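Long-range contacts in uncharacterized protein Atu2129 (PDB 3DNH), which is of unknown function but has a CREG-like beta-barrel and may be related to flavin-binding proteins: residues V35-R40 / L232-F237; S177-L182 / A238-T243; E181-A186 / I219-I224; G212-T217 / L226-D231. All blocks are in the same frame, centred on the assembly; numbering follows the deposited sequence.

Interaction 1: V35-R40 / L232-F237; sequences VLHTSR and LARLWF
R234 lies flat on the imidazole of H37, the guanidinium and ring centres 4.1 Å apart and the two planes inclined by 26°. The aliphatic part of the arginine takes part as well: R234 CD stands over the same ring, 3.9 Å from the centroid of H37, in a CH-pi contact. An extended chain, with CG opposite the backbone N (chi1 -177°), carries R234 from the strand across the imidazole. Beside this stack, T38 sends its methyl against the strand backbone, T38 CG2 reaching R234 N at 3.5 Å. At the other end an aliphatic residue covers a charged one. L232 CD1 touches R40 CG at 3.5 Å, while L232 CD2 sits over the face of the R40 guanidinium, 3.8 Å from R40 CZ. A water lies between the carbonyls of H37 and A233, bridging two backbones that share no direct hydrogen bond.

Polar groups further out hold the flat groups in place. The D225 carboxylate binds both members of the stack, H37 ND1 with one oxygen and R234 NH1 with the other, and D220 pairs with R234 NH2; together they fix the rotation of the guanidinium over the ring. R40 NH1 is bound by R131 O and probably by S228 O, though the latter is modelled very short. Closer to the helix end, S39 OG donates to V35 O at 2.6 Å. The contact thus fastens the last turn of helix 28-38, whose V35 and L36 rest on strand 106-115 of the barrel, to strand 232-236, an outer strand of the three-stranded sheet, which leans through L235 on helix 199-206.

Interaction 2: S177-L182 / A238-T243; sequences SGAEEL and AERVET
E242, L182 and T243 bury the most surface here, and the carbonyl of E242 is the focus. E242 O accepts the amide of L182, 3.3 Å from L182 N at an N-H...O angle of 150°, with the donor well above the carbonyl plane. A water also donates to E242 O and to G178 O and accepts from E181 N, so in helix 180-194 L182 N is met by the loop carbonyl and E181 N by its water.

The E242 side chain runs alongside the backbone of G178, with E242 CD 3.5 Å from G178 O. Its carboxylate is steadied within its own loop, where R240 NE donates almost straight to E242 OE2 at 3.1 Å; R240 NH1 in turn holds D175 O. L182 meets V241 at about a right angle, L182 CD1 touching V241 CG1 at 4.1 Å. T243 lies against E181, its CB 3.8 Å from E181 CD.

These last two residues also prepare the next helix: T243 OG1, at the N-cap, binds Q246 N, and E181 OE2 binds L244 N. The loop between strand 232-236 and helix 244-254 therefore joins the starts of two helices, with F247 of the second covering both L182 and V241.

Interaction 3: E181-A186 / I219-I224; sequences ELMAAA and IDPDGI
D220 OD1 is gripped by three donors while the residue's backbone packs against L182 and M183. D222 N gives it the stronger backbone bond, 2.9 Å long, on the lone pair turned away from the other carboxylate oxygen. G223 N adds a weak one, and R234 NH2 completes the set with a salt bridge, so the carboxylate is well fixed in rotation.

The helix covers this turn with apolar groups. L182 turns its second methyl to the peptide link, L182 CD2 lying 3.6 Å from D220 C. M183, a selenomethionine, is bent at chi2 and chi3 (-39° and -63°); these bends bring its SE to 3.8 Å from P221 CD and its CE to 3.4 Å from I219 O. One turn further on, A186 CB faces I219 CB at 4.2 Å, and I219 CD1 reaches A186 O at 3.7 Å. A water links the ends, accepting from I219 N and weakly donating to A186 O.

Backbone bonds run both ways between D220 and G223, closing a tight loop in which P221 and D222 have type I turn angles. This is a two-residue beta hairpin reinforced by an Asx turn, its tip packed on the first turns of helix 180-194.

Interaction 4: G212-T217 / L226-D231; sequences GRWKIT and LASASD
K215 and A227 form an antiparallel hydrogen-bonded pair, K215 N to A227 O at 2.8 Å and A227 N to K215 O at 2.9 Å, followed by the non-hydrogen-bonded pair of I216 and L226. On the face shared by that second pair the side chains lie side by side and point the same way, I216 CG1 meeting L226 CD2 at 3.7 Å. On the other face, A227 CB receives the methyl of T217, whose OG1, weakly bonded to D225 O, binds a water that donates weakly to L226 O.

W214, just before the strand, makes the largest contribution. With CG beside its own N (chi1 -70°), the indole swings back across the partner chain. S228 CB stands over the centre of its six-membered ring, 3.7 Å from the centroid and only 11° off the normal, a clear CH-pi contact. L226 O lies instead at the ring's edge. Beyond, W214 CH2 touches D231 CB at 3.7 Å, while NE1 is anchored by K210 O.

The turn under the indole has its own bonds: S228 OG accepts from D231 N at 3.1 Å, an ST motif, and S228 N donates to D231 O. No charged pair spans the segments, and the long end of K215 leads off to N194 O. Directional backbone bonds therefore set the register of the hairpin, while an aromatic face covers the turn where the strand pairing ends.

Overall arrangement
Interactions 1, 3 and 4 all reach the three-stranded sheet, 1 at strand 232-236, 3 and 4 at the hairpin of 215-220 and 223-227. Interaction 1 lies deepest, about 8 Å from the centre of the chain, and joins this sheet to helix 28-38, which packs on the barrel. It stacks charged and aromatic groups, whereas buried interaction 3 is chiefly apolar. Interactions 2 and 4, only partly buried, rest more on backbone hydrogen bonds. Interactions 2 and 3 have centres about 6 Å apart, share E181 and L182, and are probably joined by a hydrogen bond from V241 N to P221 O. R40 and R234 connect interaction 1 to 4 and 3.

Interaction 1: V35-R40 / L232-F237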
loop_
_atom_site.group_PDB
_atom_site.type_symbol
_atom_site.label_atom_id
_atom_site.label_comp_id
_atom_site.label_asym_id
_atom_site.label_seq_id
_atom_site.Cartn_x
_atom_site.Cartn_y
_atom_site.Cartn_z
ATOM N N VAL A 35 -12.768 0.352 -6.971
ATOM C CA VAL A 35 -11.379 0.332 -6.451
ATOM C C VAL A 35 -10.391 0.331 -7.598
ATOM O O VAL A 35 -9.314 0.972 -7.535
ATOM C CB VAL A 35 -11.109 -0.925 -5.568
ATOM C CG1 VAL A 35 -9.649 -0.970 -5.112
ATOM C CG2 VAL A 35 -12.031 -0.920 -4.348
ATOM N N LEU A 36 -10.718 -0.445 -8.630
ATOM C CA LEU A 36 -9.880 -0.516 -9.794
ATOM C C LEU A 36 -9.622 0.871 -10.392
ATOM O O LEU A 36 -8.459 1.218 -10.713
ATOM C CB LEU A 36 -10.474 -1.425 -10.852
ATOM C CG LEU A 36 -9.768 -1.511 -12.207
ATOM C CD1 LEU A 36 -8.439 -2.225 -12.148
ATOM C CD2 LEU A 36 -10.760 -2.235 -13.158
ATOM N N HIS A 37 -10.680 1.653 -10.510
ATOM C CA HIS A 37 -10.583 2.910 -11.229
ATOM C C HIS A 37 -10.117 4.095 -10.393
ATOM O O HIS A 37 -9.753 5.150 -10.946
ATOM C CB HIS A 37 -11.900 3.223 -11.935
ATOM C CG HIS A 37 -12.106 2.429 -13.208
ATOM N ND1 HIS A 37 -11.796 2.932 -14.456
ATOM C CD2 HIS A 37 -12.583 1.175 -13.421
ATOM C CE1 HIS A 37 -12.046 2.013 -15.384
ATOM N NE2 HIS A 37 -12.533 0.941 -14.780
ATOM N N THR A 38 -10.188 3.951 -9.079
ATOM C CA THR A 38 -9.989 5.092 -8.206
ATOM C C THR A 38 -8.819 4.893 -7.249
ATOM O O THR A 38 -8.647 5.682 -6.306
ATOM C CB THR A 38 -11.285 5.485 -7.415
ATOM O OG1 THR A 38 -11.714 4.380 -6.586
ATOM C CG2 THR A 38 -12.429 5.897 -8.363
ATOM N N SER A 39 -8.025 3.861 -7.465
ATOM C CA SER A 39 -6.813 3.669 -6.619
ATOM C C SER A 39 -5.544 4.174 -7.308
ATOM O O SER A 39 -5.235 3.729 -8.411
ATOM C CB SER A 39 -6.670 2.187 -6.181
ATOM O OG SER A 39 -7.883 1.767 -5.525
ATOM N N ARG A 40 -4.820 5.104 -6.663
ATOM C CA ARG A 40 -3.506 5.580 -7.169
ATOM C C ARG A 40 -2.358 4.628 -6.845
ATOM O O ARG A 40 -1.563 4.286 -7.708
ATOM C CB ARG A 40 -3.120 6.987 -6.648
ATOM C CG ARG A 40 -3.588 8.172 -7.540
ATOM C CD ARG A 40 -2.983 9.590 -7.036
ATOM N NE ARG A 40 -2.962 10.582 -8.116
ATOM C CZ ARG A 40 -3.874 11.530 -8.279
ATOM N NH1 ARG A 40 -3.769 12.388 -9.289
ATOM N NH2 ARG A 40 -4.872 11.663 -7.401
ATOM N N LEU A 232 -8.708 10.511 -6.921
ATOM C CA LEU A 232 -9.236 9.963 -8.176
ATOM C C LEU A 232 -10.732 9.742 -7.972
ATOM O O LEU A 232 -11.159 9.391 -6.845
ATOM C CB LEU A 232 -8.561 8.611 -8.552
ATOM C CG LEU A 232 -7.039 8.561 -8.759
ATOM C CD1 LEU A 232 -6.566 7.117 -8.949
ATOM C CD2 LEU A 232 -6.573 9.461 -9.920
ATOM N N ALA A 233 -11.496 9.908 -9.051
ATOM C CA ALA A 233 -12.942 9.663 -9.050
ATOM C C ALA A 233 -13.361 8.890 -10.300
ATOM O O ALA A 233 -12.649 8.914 -11.353
ATOM C CB ALA A 233 -13.729 10.997 -8.964
ATOM N N ARG A 234 -14.469 8.156 -10.166
ATOM C CA ARG A 234 -15.132 7.543 -11.311
ATOM C C ARG A 234 -16.631 7.816 -11.246
ATOM O O ARG A 234 -17.302 7.431 -10.281
ATOM C CB ARG A 234 -14.872 6.021 -11.424
ATOM C CG ARG A 234 -15.547 5.486 -12.695
ATOM C CD ARG A 234 -15.221 4.096 -12.989
ATOM N NE ARG A 234 -15.904 3.539 -14.162
ATOM C CZ ARG A 234 -15.647 3.782 -15.457
ATOM N NH1 ARG A 234 -14.714 4.665 -15.853
ATOM N NH2 ARG A 234 -16.353 3.100 -16.378
ATOM N N LEU A 235 -17.151 8.462 -12.280
ATOM C CA LEU A 235 -18.617 8.707 -12.400
ATOM C C LEU A 235 -19.209 7.607 -13.269
ATOM O O LEU A 235 -18.824 7.489 -14.419
ATOM C CB LEU A 235 -18.907 10.084 -13.017
ATOM C CG LEU A 235 -20.381 10.579 -13.157
ATOM C CD1 LEU A 235 -21.096 10.576 -11.854
ATOM C CD2 LEU A 235 -20.431 12.005 -13.772
ATOM N N TRP A 236 -20.149 6.814 -12.729
ATOM C CA TRP A 236 -20.794 5.775 -13.511
ATOM C C TRP A 236 -22.022 6.258 -14.230
ATOM O O TRP A 236 -22.874 6.939 -13.637
ATOM C CB TRP A 236 -21.157 4.577 -12.637
ATOM C CG TRP A 236 -19.920 3.941 -12.025
ATOM C CD1 TRP A 236 -19.279 4.325 -10.859
ATOM C CD2 TRP A 236 -19.175 2.836 -12.545
ATOM N NE1 TRP A 236 -18.208 3.499 -10.602
ATOM C CE2 TRP A 236 -18.104 2.584 -11.623
ATOM C CE3 TRP A 236 -19.304 2.021 -13.684
ATOM C CZ2 TRP A 236 -17.165 1.551 -11.820
ATOM C CZ3 TRP A 236 -18.353 0.963 -13.880
ATOM C CH2 TRP A 236 -17.311 0.752 -12.957
ATOM N N PHE A 237 -22.131 5.917 -15.513
ATOM C CA PHE A 237 -23.355 6.252 -16.266
ATOM C C PHE A 237 -24.512 5.434 -15.741
ATOM O O PHE A 237 -24.302 4.300 -15.255
ATOM C CB PHE A 237 -23.160 5.988 -17.757
ATOM C CG PHE A 237 -22.086 6.843 -18.395
ATOM C CD1 PHE A 237 -21.968 8.215 -18.059
ATOM C CD2 PHE A 237 -21.208 6.291 -19.338
ATOM C CE1 PHE A 237 -21.035 9.011 -18.635
ATOM C CE2 PHE A 237 -20.223 7.104 -19.945
ATOM C CZ PHE A 237 -20.129 8.445 -19.595
HETATM O O HOH W 1 -10.093 7.806 -11.810
#

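Interaction 2: S177-L182 / A238-T243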
loop_
_atom_site.group_PDB
_atom_site.type_symbol
_atom_site.label_atom_id
_atom_site.label_comp_id
_atom_site.label_asym_id
_atom_site.label_seq_id
_atom_site.Cartn_x
_atom_site.Cartn_y
_atom_site.Cartn_z
ATOM N N SER A 177 -16.474 -3.148 -27.342
ATOM C CA SER A 177 -17.217 -3.623 -28.529
ATOM C C SER A 177 -18.540 -2.929 -28.622
ATOM O O SER A 177 -19.221 -2.798 -27.613
ATOM C CB SER A 177 -17.527 -5.104 -28.395
ATOM O OG SER A 177 -16.367 -5.784 -28.022
ATOM N N GLY A 178 -18.913 -2.476 -29.814
ATOM C CA GLY A 178 -20.193 -1.778 -29.987
ATOM C C GLY A 178 -20.086 -0.281 -29.755
ATOM O O GLY A 178 -20.949 0.467 -30.196
ATOM N N ALA A 179 -19.011 0.150 -29.097
ATOM C CA ALA A 179 -18.775 1.566 -28.722
ATOM C C ALA A 179 -17.646 2.274 -29.486
ATOM O O ALA A 179 -17.182 3.319 -29.037
ATOM C CB ALA A 179 -18.498 1.684 -27.219
ATOM N N GLU A 180 -17.249 1.753 -30.652
ATOM C CA GLU A 180 -16.161 2.384 -31.421
ATOM C C GLU A 180 -16.387 3.866 -31.712
ATOM O O GLU A 180 -15.436 4.634 -31.683
ATOM C CB GLU A 180 -15.826 1.631 -32.716
ATOM C CG GLU A 180 -16.931 0.763 -33.285
ATOM C CD GLU A 180 -17.194 -0.473 -32.441
ATOM O OE1 GLU A 180 -18.288 -0.546 -31.861
ATOM O OE2 GLU A 180 -16.318 -1.358 -32.340
ATOM N N GLU A 181 -17.638 4.269 -31.982
ATOM C CA GLU A 181 -17.956 5.693 -32.188
ATOM C C GLU A 181 -17.590 6.581 -30.988
ATOM O O GLU A 181 -16.932 7.624 -31.158
ATOM C CB GLU A 181 -19.429 5.896 -32.599
ATOM C CG GLU A 181 -19.987 7.227 -32.060
ATOM C CD GLU A 181 -21.006 7.906 -32.954
ATOM O OE1 GLU A 181 -21.423 7.288 -33.963
ATOM O OE2 GLU A 181 -21.379 9.065 -32.642
ATOM N N LEU A 182 -18.011 6.188 -29.781
ATOM C CA LEU A 182 -17.608 6.895 -28.538
ATOM C C LEU A 182 -16.090 6.925 -28.353
ATOM O O LEU A 182 -15.498 7.945 -27.986
ATOM C CB LEU A 182 -18.197 6.172 -27.321
ATOM C CG LEU A 182 -17.815 6.751 -25.959
ATOM C CD1 LEU A 182 -18.504 8.094 -25.732
ATOM C CD2 LEU A 182 -18.172 5.774 -24.828
ATOM N N ALA A 238 -25.725 5.978 -15.832
ATOM C CA ALA A 238 -26.901 5.183 -15.500
ATOM C C ALA A 238 -27.132 4.035 -16.498
ATOM O O ALA A 238 -27.647 3.000 -16.125
ATOM C CB ALA A 238 -28.184 6.058 -15.350
ATOM N N GLU A 239 -26.794 4.247 -17.764
ATOM C CA GLU A 239 -26.817 3.166 -18.734
ATOM C C GLU A 239 -25.615 3.257 -19.667
ATOM O O GLU A 239 -24.971 4.302 -19.738
ATOM C CB GLU A 239 -28.165 3.058 -19.478
ATOM C CG GLU A 239 -28.552 4.267 -20.283
ATOM C CD GLU A 239 -29.973 4.170 -20.808
ATOM O OE1 GLU A 239 -30.452 5.167 -21.401
ATOM O OE2 GLU A 239 -30.612 3.109 -20.632
ATOM N N ARG A 240 -25.293 2.129 -20.321
ATOM C CA ARG A 240 -24.059 1.972 -21.102
ATOM C C ARG A 240 -24.148 2.919 -22.276
ATOM O O ARG A 240 -25.204 3.055 -22.877
ATOM C CB ARG A 240 -23.935 0.512 -21.607
ATOM C CG ARG A 240 -22.746 0.219 -22.519
ATOM C CD ARG A 240 -22.768 -1.236 -23.086
ATOM N NE ARG A 240 -21.848 -1.345 -24.221
ATOM C CZ ARG A 240 -20.530 -1.489 -24.107
ATOM N NH1 ARG A 240 -19.961 -1.540 -22.910
ATOM N NH2 ARG A 240 -19.781 -1.547 -25.190
ATOM N N VAL A 241 -23.038 3.541 -22.630
ATOM C CA VAL A 241 -23.020 4.591 -23.668
ATOM C C VAL A 241 -22.169 4.109 -24.865
ATOM O O VAL A 241 -21.084 3.569 -24.687
ATOM C CB VAL A 241 -22.493 5.928 -23.066
ATOM C CG1 VAL A 241 -22.039 6.881 -24.156
ATOM C CG2 VAL A 241 -23.612 6.572 -22.214
ATOM N N GLU A 242 -22.686 4.260 -26.085
ATOM C CA GLU A 242 -21.995 3.647 -27.240
ATOM C C GLU A 242 -21.649 4.638 -28.342
ATOM O O GLU A 242 -20.713 4.433 -29.126
ATOM C CB GLU A 242 -22.803 2.463 -27.780
ATOM C CG GLU A 242 -22.545 1.191 -26.973
ATOM C CD GLU A 242 -23.224 -0.018 -27.563
ATOM O OE1 GLU A 242 -24.185 0.137 -28.375
ATOM O OE2 GLU A 242 -22.792 -1.138 -27.201
ATOM N N THR A 243 -22.364 5.754 -28.321
ATOM C CA THR A 243 -22.238 6.779 -29.340
ATOM C C THR A 243 -22.073 8.135 -28.723
ATOM O O THR A 243 -22.309 8.342 -27.512
ATOM C CB THR A 243 -23.482 6.817 -30.268
ATOM O OG1 THR A 243 -24.631 7.232 -29.514
ATOM C CG2 THR A 243 -23.738 5.453 -30.901
HETATM O O HOH W 2 -20.600 2.974 -31.620
#

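Interaction 3: E181-A186 / I219-I224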
loop_
_atom_site.group_PDB
_atom_site.type_symbol
_atom_site.label_atom_id
_atom_site.label_comp_id
_atom_site.label_asym_id
_atom_site.label_seq_id
_atom_site.Cartn_x
_atom_site.Cartn_y
_atom_site.Cartn_z
ATOM N N GLU A 181 -17.638 4.269 -31.982
ATOM C CA GLU A 181 -17.956 5.693 -32.188
ATOM C C GLU A 181 -17.590 6.581 -30.988
ATOM O O GLU A 181 -16.932 7.624 -31.158
ATOM C CB GLU A 181 -19.429 5.896 -32.599
ATOM C CG GLU A 181 -19.987 7.227 -32.060
ATOM C CD GLU A 181 -21.006 7.906 -32.954
ATOM O OE1 GLU A 181 -21.423 7.288 -33.963
ATOM O OE2 GLU A 181 -21.379 9.065 -32.642
ATOM N N LEU A 182 -18.011 6.188 -29.781
ATOM C CA LEU A 182 -17.608 6.895 -28.538
ATOM C C LEU A 182 -16.090 6.925 -28.353
ATOM O O LEU A 182 -15.498 7.945 -27.986
ATOM C CB LEU A 182 -18.197 6.172 -27.321
ATOM C CG LEU A 182 -17.815 6.751 -25.959
ATOM C CD1 LEU A 182 -18.504 8.094 -25.732
ATOM C CD2 LEU A 182 -18.172 5.774 -24.828
HETATM N N MSE A 183 -15.473 5.773 -28.577
HETATM C CA MSE A 183 -14.038 5.622 -28.335
HETATM C C MSE A 183 -13.243 6.441 -29.358
HETATM O O MSE A 183 -12.207 7.002 -29.020
HETATM C CB MSE A 183 -13.654 4.128 -28.344
HETATM C CG MSE A 183 -14.352 3.281 -27.218
HETATM SE SE MSE A 183 -14.510 4.210 -25.435
HETATM C CE MSE A 183 -12.638 4.464 -24.953
ATOM N N ALA A 184 -13.743 6.519 -30.597
ATOM C CA ALA A 184 -13.159 7.414 -31.599
ATOM C C ALA A 184 -13.257 8.897 -31.171
ATOM O O ALA A 184 -12.451 9.717 -31.600
ATOM C CB ALA A 184 -13.797 7.191 -32.977
ATOM N N ALA A 185 -14.197 9.229 -30.300
ATOM C CA ALA A 185 -14.383 10.641 -29.843
ATOM C C ALA A 185 -13.945 10.908 -28.409
ATOM O O ALA A 185 -13.930 12.070 -27.958
ATOM C CB ALA A 185 -15.823 11.074 -30.026
ATOM N N ALA A 186 -13.544 9.858 -27.693
ATOM C CA ALA A 186 -13.367 9.972 -26.254
ATOM C C ALA A 186 -12.258 10.963 -25.898
ATOM O O ALA A 186 -12.357 11.661 -24.882
ATOM C CB ALA A 186 -13.094 8.638 -25.655
ATOM N N ILE A 219 -12.849 8.603 -20.812
ATOM C CA ILE A 219 -14.297 8.336 -20.987
ATOM C C ILE A 219 -14.427 6.955 -21.602
ATOM O O ILE A 219 -13.688 6.630 -22.528
ATOM C CB ILE A 219 -14.962 9.365 -21.929
ATOM C CG1 ILE A 219 -14.772 10.801 -21.363
ATOM C CG2 ILE A 219 -16.438 8.977 -22.204
ATOM C CD1 ILE A 219 -15.039 11.920 -22.345
ATOM N N ASP A 220 -15.345 6.146 -21.072
ATOM C CA ASP A 220 -15.564 4.789 -21.606
ATOM C C ASP A 220 -17.072 4.491 -21.627
ATOM O O ASP A 220 -17.879 5.303 -21.139
ATOM C CB ASP A 220 -14.689 3.737 -20.846
ATOM C CG ASP A 220 -15.032 3.637 -19.346
ATOM O OD1 ASP A 220 -16.181 3.223 -19.019
ATOM O OD2 ASP A 220 -14.173 3.965 -18.480
ATOM N N PRO A 221 -17.478 3.366 -22.223
ATOM C CA PRO A 221 -18.929 3.148 -22.251
ATOM C C PRO A 221 -19.671 3.130 -20.899
ATOM O O PRO A 221 -20.897 3.353 -20.862
ATOM C CB PRO A 221 -19.050 1.769 -22.943
ATOM C CG PRO A 221 -17.858 1.718 -23.830
ATOM C CD PRO A 221 -16.751 2.323 -22.987
ATOM N N ASP A 222 -18.961 2.846 -19.820
ATOM C CA ASP A 222 -19.596 2.678 -18.503
ATOM C C ASP A 222 -19.457 3.917 -17.595
ATOM O O ASP A 222 -20.176 4.064 -16.575
ATOM C CB ASP A 222 -19.011 1.441 -17.793
ATOM C CG ASP A 222 -19.447 0.133 -18.441
ATOM O OD1 ASP A 222 -20.464 0.118 -19.172
ATOM O OD2 ASP A 222 -18.755 -0.883 -18.216
ATOM N N GLY A 223 -18.586 4.830 -17.995
ATOM C CA GLY A 223 -18.429 6.077 -17.236
ATOM C C GLY A 223 -17.153 6.842 -17.517
ATOM O O GLY A 223 -16.541 6.676 -18.568
ATOM N N ILE A 224 -16.738 7.656 -16.544
ATOM C CA ILE A 224 -15.728 8.666 -16.765
ATOM C C ILE A 224 -14.769 8.636 -15.584
ATOM O O ILE A 224 -15.209 8.703 -14.413
ATOM C CB ILE A 224 -16.362 10.125 -16.849
ATOM C CG1 ILE A 224 -17.432 10.234 -17.960
ATOM C CG2 ILE A 224 -15.192 11.202 -17.010
ATOM C CD1 ILE A 224 -18.365 11.521 -17.868
HETATM O O HOH W 3 -11.083 10.120 -22.877
#

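Interaction 4: G212-T217 / L226-D231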
loop_
_atom_site.group_PDB
_atom_site.type_symbol
_atom_site.label_atom_id
_atom_site.label_comp_id
_atom_site.label_asym_id
_atom_site.label_seq_id
_atom_site.Cartn_x
_atom_site.Cartn_y
_atom_site.Cartn_z
ATOM N N GLY A 212 -12.155 20.556 -6.237
ATOM C CA GLY A 212 -10.719 20.620 -6.455
ATOM C C GLY A 212 -10.410 20.918 -7.896
ATOM O O GLY A 212 -11.303 21.285 -8.667
ATOM N N ARG A 213 -9.137 20.784 -8.253
ATOM C CA ARG A 213 -8.745 21.016 -9.635
ATOM C C ARG A 213 -8.730 19.655 -10.303
ATOM O O ARG A 213 -7.712 18.948 -10.325
ATOM C CB ARG A 213 -7.425 21.799 -9.765
ATOM C CG ARG A 213 -7.392 23.209 -9.029
ATOM C CD ARG A 213 -8.768 23.963 -8.934
ATOM N NE ARG A 213 -9.306 24.517 -10.200
ATOM C CZ ARG A 213 -10.509 24.249 -10.733
ATOM N NH1 ARG A 213 -11.350 23.404 -10.138
ATOM N NH2 ARG A 213 -10.887 24.841 -11.878
ATOM N N TRP A 214 -9.913 19.278 -10.784
ATOM C CA TRP A 214 -10.156 17.993 -11.468
ATOM C C TRP A 214 -9.976 18.053 -12.981
ATOM O O TRP A 214 -10.215 19.096 -13.602
ATOM C CB TRP A 214 -11.583 17.540 -11.165
ATOM C CG TRP A 214 -11.733 17.122 -9.750
ATOM C CD1 TRP A 214 -12.115 17.901 -8.704
ATOM C CD2 TRP A 214 -11.423 15.832 -9.205
ATOM N NE1 TRP A 214 -12.125 17.162 -7.548
ATOM C CE2 TRP A 214 -11.686 15.895 -7.817
ATOM C CE3 TRP A 214 -10.985 14.625 -9.757
ATOM C CZ2 TRP A 214 -11.508 14.786 -6.965
ATOM C CZ3 TRP A 214 -10.825 13.527 -8.924
ATOM C CH2 TRP A 214 -11.091 13.613 -7.541
ATOM N N LYS A 215 -9.569 16.934 -13.571
ATOM C CA LYS A 215 -9.575 16.743 -15.022
ATOM C C LYS A 215 -10.152 15.375 -15.347
ATOM O O LYS A 215 -9.935 14.428 -14.594
ATOM C CB LYS A 215 -8.156 16.843 -15.597
ATOM C CG LYS A 215 -7.532 18.295 -15.587
ATOM C CD LYS A 215 -8.261 19.251 -16.578
ATOM C CE LYS A 215 -7.845 20.735 -16.427
ATOM N NZ LYS A 215 -8.671 21.728 -17.227
ATOM N N ILE A 216 -10.903 15.285 -16.451
ATOM C CA ILE A 216 -11.285 14.007 -17.042
ATOM C C ILE A 216 -10.065 13.389 -17.628
ATOM O O ILE A 216 -9.353 14.049 -18.399
ATOM C CB ILE A 216 -12.289 14.176 -18.143
ATOM C CG1 ILE A 216 -13.576 14.761 -17.555
ATOM C CG2 ILE A 216 -12.547 12.818 -18.896
ATOM C CD1 ILE A 216 -14.570 15.171 -18.570
ATOM N N THR A 217 -9.800 12.145 -17.239
ATOM C CA THR A 217 -8.656 11.409 -17.760
ATOM C C THR A 217 -9.083 10.416 -18.819
ATOM O O THR A 217 -8.278 10.100 -19.715
ATOM C CB THR A 217 -7.817 10.712 -16.637
ATOM O OG1 THR A 217 -8.655 9.809 -15.897
ATOM C CG2 THR A 217 -7.265 11.785 -15.667
ATOM N N LEU A 226 -11.836 10.470 -13.484
ATOM C CA LEU A 226 -11.277 11.822 -13.221
ATOM C C LEU A 226 -10.122 11.787 -12.246
ATOM O O LEU A 226 -10.044 10.881 -11.411
ATOM C CB LEU A 226 -12.363 12.796 -12.722
ATOM C CG LEU A 226 -13.622 12.792 -13.594
ATOM C CD1 LEU A 226 -14.727 12.094 -12.880
ATOM C CD2 LEU A 226 -13.952 14.226 -13.926
ATOM N N ALA A 227 -9.211 12.760 -12.370
ATOM C CA ALA A 227 -8.132 12.932 -11.424
ATOM C C ALA A 227 -7.949 14.392 -10.987
ATOM O O ALA A 227 -8.209 15.349 -11.752
ATOM C CB ALA A 227 -6.785 12.331 -11.970
ATOM N N SER A 228 -7.545 14.536 -9.725
ATOM C CA SER A 228 -7.022 15.790 -9.182
ATOM C C SER A 228 -5.656 15.435 -8.650
ATOM O O SER A 228 -5.203 14.306 -8.839
ATOM C CB SER A 228 -7.902 16.309 -8.065
ATOM O OG SER A 228 -7.792 15.482 -6.921
ATOM N N ALA A 229 -4.988 16.386 -7.998
ATOM C CA ALA A 229 -3.681 16.135 -7.413
ATOM C C ALA A 229 -3.679 15.087 -6.277
ATOM O O ALA A 229 -2.811 14.218 -6.254
ATOM C CB ALA A 229 -3.064 17.428 -6.934
ATOM N N SER A 230 -4.629 15.182 -5.340
ATOM C CA SER A 230 -4.694 14.244 -4.208
ATOM C C SER A 230 -5.654 13.060 -4.372
ATOM O O SER A 230 -5.504 12.068 -3.653
ATOM C CB SER A 230 -4.981 14.978 -2.891
ATOM O OG SER A 230 -6.257 15.606 -2.904
ATOM N N ASP A 231 -6.600 13.139 -5.320
ATOM C CA ASP A 231 -7.659 12.129 -5.439
ATOM C C ASP A 231 -7.996 11.634 -6.855
ATOM O O ASP A 231 -7.623 12.231 -7.855
ATOM C CB ASP A 231 -8.930 12.640 -4.757
ATOM C CG ASP A 231 -9.718 11.530 -4.053
ATOM O OD1 ASP A 231 -10.692 11.892 -3.349
ATOM O OD2 ASP A 231 -9.374 10.310 -4.175
HETATM O O HOH W 4 -8.013 9.143 -13.380
#